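Local coordinates for hypothetical protein TT1465 (PDB 1WEK) that is of unknown function but belongs to the SLOG clan and has a Rossmann-like alpha/beta fold built on a parallel beta-sheet, at residues G71-G76 with V126-Y131; V165-L168 with Y172-G175. One frame throughout, in Å; residues are numbered along the deposited sequence.

Contact 1 (G71-G76 with V126-Y131); sequences GVVTGG and VLFVRY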
ATOM      1  N   GLY A  71     -26.254   9.897  17.940  1.00 19.36           N
ATOM      2  CA  GLY A  71     -25.659   8.618  18.264  1.00 15.83           C
ATOM      3  C   GLY A  71     -24.504   8.997  19.186  1.00 18.46           C
ATOM      4  O   GLY A  71     -23.914  10.069  19.027  1.00 15.92           O
ATOM      5  N   VAL A  72     -24.191   8.169  20.176  1.00 17.09           N
ATOM      6  CA  VAL A  72     -23.081   8.491  21.056  1.00 18.79           C
ATOM      7  C   VAL A  72     -21.898   7.595  20.733  1.00 19.22           C
ATOM      8  O   VAL A  72     -22.069   6.422  20.376  1.00 19.84           O
ATOM      9  CB  VAL A  72     -23.442   8.326  22.555  1.00 16.63           C
ATOM     10  CG1 VAL A  72     -24.564   9.270  22.917  1.00 18.35           C
ATOM     11  CG2 VAL A  72     -23.828   6.887  22.859  1.00 19.34           C
ATOM     12  N   VAL A  73     -20.707   8.173  20.829  1.00 17.16           N
ATOM     13  CA  VAL A  73     -19.462   7.461  20.585  1.00 14.04           C
ATOM     14  C   VAL A  73     -18.613   7.621  21.844  1.00 15.67           C
ATOM     15  O   VAL A  73     -18.330   8.749  22.263  1.00 16.73           O
ATOM     16  CB  VAL A  73     -18.705   8.055  19.387  1.00 14.31           C
ATOM     17  CG1 VAL A  73     -17.452   7.249  19.118  1.00 15.18           C
ATOM     18  CG2 VAL A  73     -19.598   8.063  18.160  1.00 14.90           C
ATOM     19  N   THR A  74     -18.245   6.500  22.462  1.00 11.72           N
ATOM     20  CA  THR A  74     -17.435   6.510  23.676  1.00 14.06           C
ATOM     21  C   THR A  74     -16.272   5.540  23.476  1.00 15.40           C
ATOM     22  O   THR A  74     -16.155   4.905  22.423  1.00 13.61           O
ATOM     23  CB  THR A  74     -18.216   6.010  24.907  1.00 12.54           C
ATOM     24  OG1 THR A  74     -18.381   4.587  24.818  1.00 11.46           O
ATOM     25  CG2 THR A  74     -19.555   6.668  25.007  1.00  9.68           C
ATOM     26  N   GLY A  75     -15.419   5.420  24.491  1.00 13.28           N
ATOM     27  CA  GLY A  75     -14.298   4.498  24.397  1.00 14.16           C
ATOM     28  C   GLY A  75     -14.703   3.053  24.690  1.00 17.38           C
ATOM     29  O   GLY A  75     -13.846   2.166  24.802  1.00 18.15           O
ATOM     30  N   GLY A  76     -16.006   2.812  24.830  1.00 17.10           N
ATOM     31  CA  GLY A  76     -16.498   1.463  25.089  1.00 17.36           C
ATOM     32  C   GLY A  76     -16.135   0.843  26.428  1.00 19.05           C
ATOM     33  O   GLY A  76     -16.479  -0.313  26.675  1.00 19.05           O
ATOM     34  N   VAL A 126      -8.422   9.769  16.567  1.00 15.06           N
ATOM     35  CA  VAL A 126      -8.772  10.299  15.265  1.00 13.35           C
ATOM     36  C   VAL A 126     -10.247   9.997  14.990  1.00 20.26           C
ATOM     37  O   VAL A 126     -10.992  10.873  14.543  1.00 21.98           O
ATOM     38  CB  VAL A 126      -7.897   9.676  14.134  1.00 19.12           C
ATOM     39  CG1 VAL A 126      -8.536   9.942  12.769  1.00 16.87           C
ATOM     40  CG2 VAL A 126      -6.482  10.273  14.151  1.00 13.23           C
ATOM     41  N   LEU A 127     -10.668   8.765  15.262  1.00 15.38           N
ATOM     42  CA  LEU A 127     -12.054   8.386  15.029  1.00 16.63           C
ATOM     43  C   LEU A 127     -13.002   9.168  15.922  1.00 17.29           C
ATOM     44  O   LEU A 127     -14.163   9.347  15.590  1.00 17.02           O
ATOM     45  CB  LEU A 127     -12.235   6.880  15.258  1.00 14.55           C
ATOM     46  CG  LEU A 127     -11.406   6.042  14.285  1.00 16.24           C
ATOM     47  CD1 LEU A 127     -11.521   4.561  14.630  1.00 16.86           C
ATOM     48  CD2 LEU A 127     -11.891   6.314  12.859  1.00 12.98           C
ATOM     49  N   PHE A 128     -12.500   9.632  17.059  1.00 17.57           N
ATOM     50  CA  PHE A 128     -13.314  10.400  17.989  1.00 17.77           C
ATOM     51  C   PHE A 128     -13.675  11.795  17.461  1.00 16.57           C
ATOM     52  O   PHE A 128     -14.702  12.362  17.841  1.00 15.72           O
ATOM     53  CB  PHE A 128     -12.582  10.532  19.329  1.00 17.80           C
ATOM     54  CG  PHE A 128     -13.086   9.601  20.392  1.00 18.69           C
ATOM     55  CD1 PHE A 128     -12.201   8.800  21.115  1.00 20.53           C
ATOM     56  CD2 PHE A 128     -14.443   9.544  20.694  1.00 16.82           C
ATOM     57  CE1 PHE A 128     -12.658   7.954  22.129  1.00 18.38           C
ATOM     58  CE2 PHE A 128     -14.918   8.702  21.709  1.00 20.74           C
ATOM     59  CZ  PHE A 128     -14.017   7.906  22.429  1.00 20.49           C
ATOM     60  N   VAL A 129     -12.841  12.355  16.590  1.00 17.43           N
ATOM     61  CA  VAL A 129     -13.119  13.695  16.065  1.00 20.11           C
ATOM     62  C   VAL A 129     -13.568  13.721  14.605  1.00 19.93           C
ATOM     63  O   VAL A 129     -14.437  14.512  14.230  1.00 17.49           O
ATOM     64  CB  VAL A 129     -11.882  14.628  16.200  1.00 20.04           C
ATOM     65  CG1 VAL A 129     -11.382  14.636  17.632  1.00 17.64           C
ATOM     66  CG2 VAL A 129     -10.786  14.166  15.286  1.00 22.81           C
ATOM     67  N   ARG A 130     -12.984  12.850  13.789  1.00 19.62           N
ATOM     68  CA  ARG A 130     -13.296  12.811  12.369  1.00 23.51           C
ATOM     69  C   ARG A 130     -14.777  12.951  12.055  1.00 24.27           C
ATOM     70  O   ARG A 130     -15.146  13.652  11.118  1.00 26.40           O
ATOM     71  CB  ARG A 130     -12.769  11.517  11.748  1.00 28.14           C
ATOM     72  CG  ARG A 130     -12.520  11.608  10.237  1.00 34.30           C
ATOM     73  CD  ARG A 130     -11.637  10.442   9.786  1.00 38.70           C
ATOM     74  NE  ARG A 130     -10.854  10.726   8.579  1.00 38.97           N
ATOM     75  CZ  ARG A 130     -11.184  10.342   7.348  1.00 39.36           C
ATOM     76  NH1 ARG A 130     -12.298   9.649   7.129  1.00 35.08           N
ATOM     77  NH2 ARG A 130     -10.385  10.639   6.332  1.00 36.24           N
ATOM     78  N   TYR A 131     -15.625  12.309  12.847  1.00 22.90           N
ATOM     79  CA  TYR A 131     -17.057  12.356  12.584  1.00 25.98           C
ATOM     80  C   TYR A 131     -17.905  13.007  13.671  1.00 24.54           C
ATOM     81  O   TYR A 131     -19.108  12.788  13.713  1.00 27.52           O
ATOM     82  CB  TYR A 131     -17.570  10.926  12.344  1.00 25.93           C
ATOM     83  CG  TYR A 131     -16.836  10.188  11.245  1.00 28.95           C
ATOM     84  CD1 TYR A 131     -15.661   9.478  11.512  1.00 30.15           C
ATOM     85  CD2 TYR A 131     -17.278  10.255   9.924  1.00 30.85           C
ATOM     86  CE1 TYR A 131     -14.941   8.862  10.487  1.00 30.09           C
ATOM     87  CE2 TYR A 131     -16.565   9.644   8.893  1.00 34.07           C
ATOM     88  CZ  TYR A 131     -15.398   8.954   9.182  1.00 35.14           C
ATOM     89  OH  TYR A 131     -14.672   8.389   8.155  1.00 38.86           O
TER

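Contact 2 (V165-L168 with Y172-G175); sequences VFLL and YWEG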
ATOM      1  N   VAL A 165     -17.958  22.198  22.646  1.00 20.65           N
ATOM      2  CA  VAL A 165     -17.222  21.420  23.645  1.00 16.27           C
ATOM      3  C   VAL A 165     -17.828  21.756  25.009  1.00 15.97           C
ATOM      4  O   VAL A 165     -17.913  22.922  25.394  1.00 11.72           O
ATOM      5  CB  VAL A 165     -15.725  21.757  23.683  1.00 14.26           C
ATOM      6  CG1 VAL A 165     -15.085  21.057  24.876  1.00 16.10           C
ATOM      7  CG2 VAL A 165     -15.041  21.318  22.394  1.00  6.87           C
ATOM      8  N   PHE A 166     -18.277  20.735  25.730  1.00 15.55           N
ATOM      9  CA  PHE A 166     -18.858  20.958  27.041  1.00 13.46           C
ATOM     10  C   PHE A 166     -18.155  20.170  28.141  1.00 13.31           C
ATOM     11  O   PHE A 166     -17.654  19.077  27.905  1.00 12.36           O
ATOM     12  CB  PHE A 166     -20.337  20.559  27.037  1.00 16.96           C
ATOM     13  CG  PHE A 166     -21.189  21.401  26.148  1.00 17.31           C
ATOM     14  CD1 PHE A 166     -21.343  21.083  24.808  1.00 22.79           C
ATOM     15  CD2 PHE A 166     -21.847  22.514  26.654  1.00 22.62           C
ATOM     16  CE1 PHE A 166     -22.142  21.859  23.989  1.00 23.21           C
ATOM     17  CE2 PHE A 166     -22.644  23.294  25.845  1.00 21.02           C
ATOM     18  CZ  PHE A 166     -22.791  22.964  24.512  1.00 22.88           C
ATOM     19  N   LEU A 167     -18.119  20.741  29.342  1.00 15.80           N
ATOM     20  CA  LEU A 167     -17.538  20.071  30.499  1.00 15.77           C
ATOM     21  C   LEU A 167     -18.678  20.005  31.493  1.00 17.99           C
ATOM     22  O   LEU A 167     -19.176  21.036  31.940  1.00 20.28           O
ATOM     23  CB  LEU A 167     -16.402  20.879  31.120  1.00 14.37           C
ATOM     24  CG  LEU A 167     -15.270  21.408  30.241  1.00 21.76           C
ATOM     25  CD1 LEU A 167     -14.128  21.785  31.147  1.00 16.43           C
ATOM     26  CD2 LEU A 167     -14.807  20.354  29.222  1.00 21.60           C
ATOM     27  N   LEU A 168     -19.111  18.798  31.821  1.00 19.20           N
ATOM     28  CA  LEU A 168     -20.191  18.636  32.773  1.00 21.22           C
ATOM     29  C   LEU A 168     -19.681  18.507  34.192  1.00 21.43           C
ATOM     30  O   LEU A 168     -18.729  17.766  34.461  1.00 23.50           O
ATOM     31  CB  LEU A 168     -21.047  17.418  32.415  1.00 22.65           C
ATOM     32  CG  LEU A 168     -22.181  17.711  31.434  1.00 26.48           C
ATOM     33  CD1 LEU A 168     -22.867  16.411  31.016  1.00 26.19           C
ATOM     34  CD2 LEU A 168     -23.171  18.667  32.105  1.00 23.67           C
ATOM     35  N   TYR A 172     -16.237  20.009  39.603  1.00 15.67           N
ATOM     36  CA  TYR A 172     -15.226  19.005  39.316  1.00 17.09           C
ATOM     37  C   TYR A 172     -14.081  19.567  38.469  1.00 18.15           C
ATOM     38  O   TYR A 172     -12.910  19.284  38.726  1.00 22.42           O
ATOM     39  CB  TYR A 172     -15.859  17.819  38.595  1.00 17.17           C
ATOM     40  CG  TYR A 172     -14.965  16.607  38.526  1.00 20.25           C
ATOM     41  CD1 TYR A 172     -15.012  15.630  39.512  1.00 16.51           C
ATOM     42  CD2 TYR A 172     -14.063  16.442  37.473  1.00 22.73           C
ATOM     43  CE1 TYR A 172     -14.186  14.511  39.449  1.00 20.93           C
ATOM     44  CE2 TYR A 172     -13.235  15.335  37.402  1.00 19.00           C
ATOM     45  CZ  TYR A 172     -13.303  14.368  38.389  1.00 21.43           C
ATOM     46  OH  TYR A 172     -12.516  13.245  38.296  1.00 19.01           O
ATOM     47  N   TRP A 173     -14.420  20.372  37.469  1.00 17.43           N
ATOM     48  CA  TRP A 173     -13.426  20.958  36.573  1.00 15.23           C
ATOM     49  C   TRP A 173     -12.794  22.257  37.061  1.00 15.94           C
ATOM     50  O   TRP A 173     -11.801  22.731  36.494  1.00 14.89           O
ATOM     51  CB  TRP A 173     -14.078  21.212  35.219  1.00 18.05           C
ATOM     52  CG  TRP A 173     -14.551  19.974  34.587  1.00 17.41           C
ATOM     53  CD1 TRP A 173     -15.811  19.444  34.642  1.00 19.37           C
ATOM     54  CD2 TRP A 173     -13.756  19.052  33.841  1.00 19.23           C
ATOM     55  NE1 TRP A 173     -15.848  18.246  33.972  1.00 18.10           N
ATOM     56  CE2 TRP A 173     -14.599  17.980  33.472  1.00 17.15           C
ATOM     57  CE3 TRP A 173     -12.410  19.023  33.452  1.00 14.10           C
ATOM     58  CZ2 TRP A 173     -14.140  16.892  32.730  1.00 16.52           C
ATOM     59  CZ3 TRP A 173     -11.952  17.948  32.717  1.00 16.69           C
ATOM     60  CH2 TRP A 173     -12.817  16.892  32.361  1.00 21.99           C
ATOM     61  N   GLU A 174     -13.380  22.827  38.109  1.00 16.68           N
ATOM     62  CA  GLU A 174     -12.937  24.090  38.679  1.00 16.48           C
ATOM     63  C   GLU A 174     -11.431  24.255  38.734  1.00 13.62           C
ATOM     64  O   GLU A 174     -10.903  25.240  38.229  1.00 12.32           O
ATOM     65  CB  GLU A 174     -13.526  24.273  40.080  1.00 19.09           C
ATOM     66  CG  GLU A 174     -13.461  25.705  40.585  1.00 27.53           C
ATOM     67  CD  GLU A 174     -14.001  26.702  39.561  1.00 35.01           C
ATOM     68  OE1 GLU A 174     -14.969  26.359  38.835  1.00 40.72           O
ATOM     69  OE2 GLU A 174     -13.468  27.831  39.488  1.00 39.06           O
ATOM     70  N   GLY A 175     -10.741  23.304  39.349  1.00 12.69           N
ATOM     71  CA  GLY A 175      -9.292  23.400  39.426  1.00 14.35           C
ATOM     72  C   GLY A 175      -8.629  23.536  38.061  1.00 15.73           C
ATOM     73  O   GLY A 175      -7.783  24.406  37.868  1.00 20.35           O
TER

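Contact 1 (G71-G76 with V126-Y131)
F128 reaches from helix 121-130 to the C-terminal end of strand 71-74 and meets the backbone there with the edge of its ring. Its CZ sits 3.4 Å from C of T74 and 3.5 Å from N of G75, while the neighbouring CE2 lies 3.5 Å from O of V73. All three backbone atoms are close to the ring plane, so the phenyl group points at the chain. An unusual chi1 of -102° carries the ring to the strand, although the CB of F128 does not itself point that way. V73 turns its side chain toward the helix, and the two side chains slide past each other in opposite directions, with CG1 of V73 off the ring plane beyond the rim, 3.9 Å from CE2 of F128. At the end of the strand, T74 makes an ST turn, its OG1 accepting from N of G76 at 3.0 Å; OG1 is also hydrogen-bonded to N85 of helix 79-90. F128 also packs on L98 of strand 95-100 and on the ring of F43. Helix 121-130 lies against one face of the parallel sheet, where strand 71-74 runs between strands 95-100 and 39-43.

Contact 2 (V165-L168 with Y172-G175)
This is a buried strand-to-helix contact near the 198-200 edge of the parallel sheet, one strand in, where W173, early in helix 170-185, folds its indole back over the end of strand 165-168. L167 covers one face of the indole. Its CB stands almost squarely above the five-membered ring, 3.9 Å from the centroid and 10° off the normal, in a CH-pi contact, and its CD1 lies over the same face but toward the rim, 3.9 Å from CD2 of W173. The two side chains cross at about a right angle. With chi1 at -62°, CG of W173 is anti to its own carbonyl carbon, which lays the indole against L167 and aims its N-H at L168. There NE1 donates to the backbone O of L168, 3.0 Å away. This bond is bent, with an angle of 136° at the hydrogen; the oxygen lies in the indole plane, but the donor stands well above the carbonyl plane of L168. Strand 165-168, helix 170-185 and strand 198-200 form a right-handed beta-alpha-beta crossover of the Rossmann-like fold, and the contact joins the first strand to the start of its helix, across the short link at D169. L148 of helix 142-156 and L199 of strand 198-200 each touch both L167 and W173. On the opposite face of the indole, toward its rim, lies CD2 of Y172, whose side chain then leads away from the strand: its OH is hydrogen-bonded to O of G140, while its ring meets F182 of the second subunit edge-to-face.

Contacts 1 and 2 lie on one parallel sheet, with centres about 19 Å apart and nearest atoms about 9 Å apart, so they do not touch. Strand 71-74 of contact 1 and strand 165-168 of contact 2 are separated in the sheet by strands 39-43 and 132-137. Along the chain the two follow in series. In contact 1 a helix far away in sequence packs on its strand; in contact 2 the helix follows its strand almost at once. Both also reach the second subunit: R130 of segment 126-131 donates through NH1 to the backbone O of E13 of that subunit, and Y172 of contact 2 packs on L183 of the same neighbour.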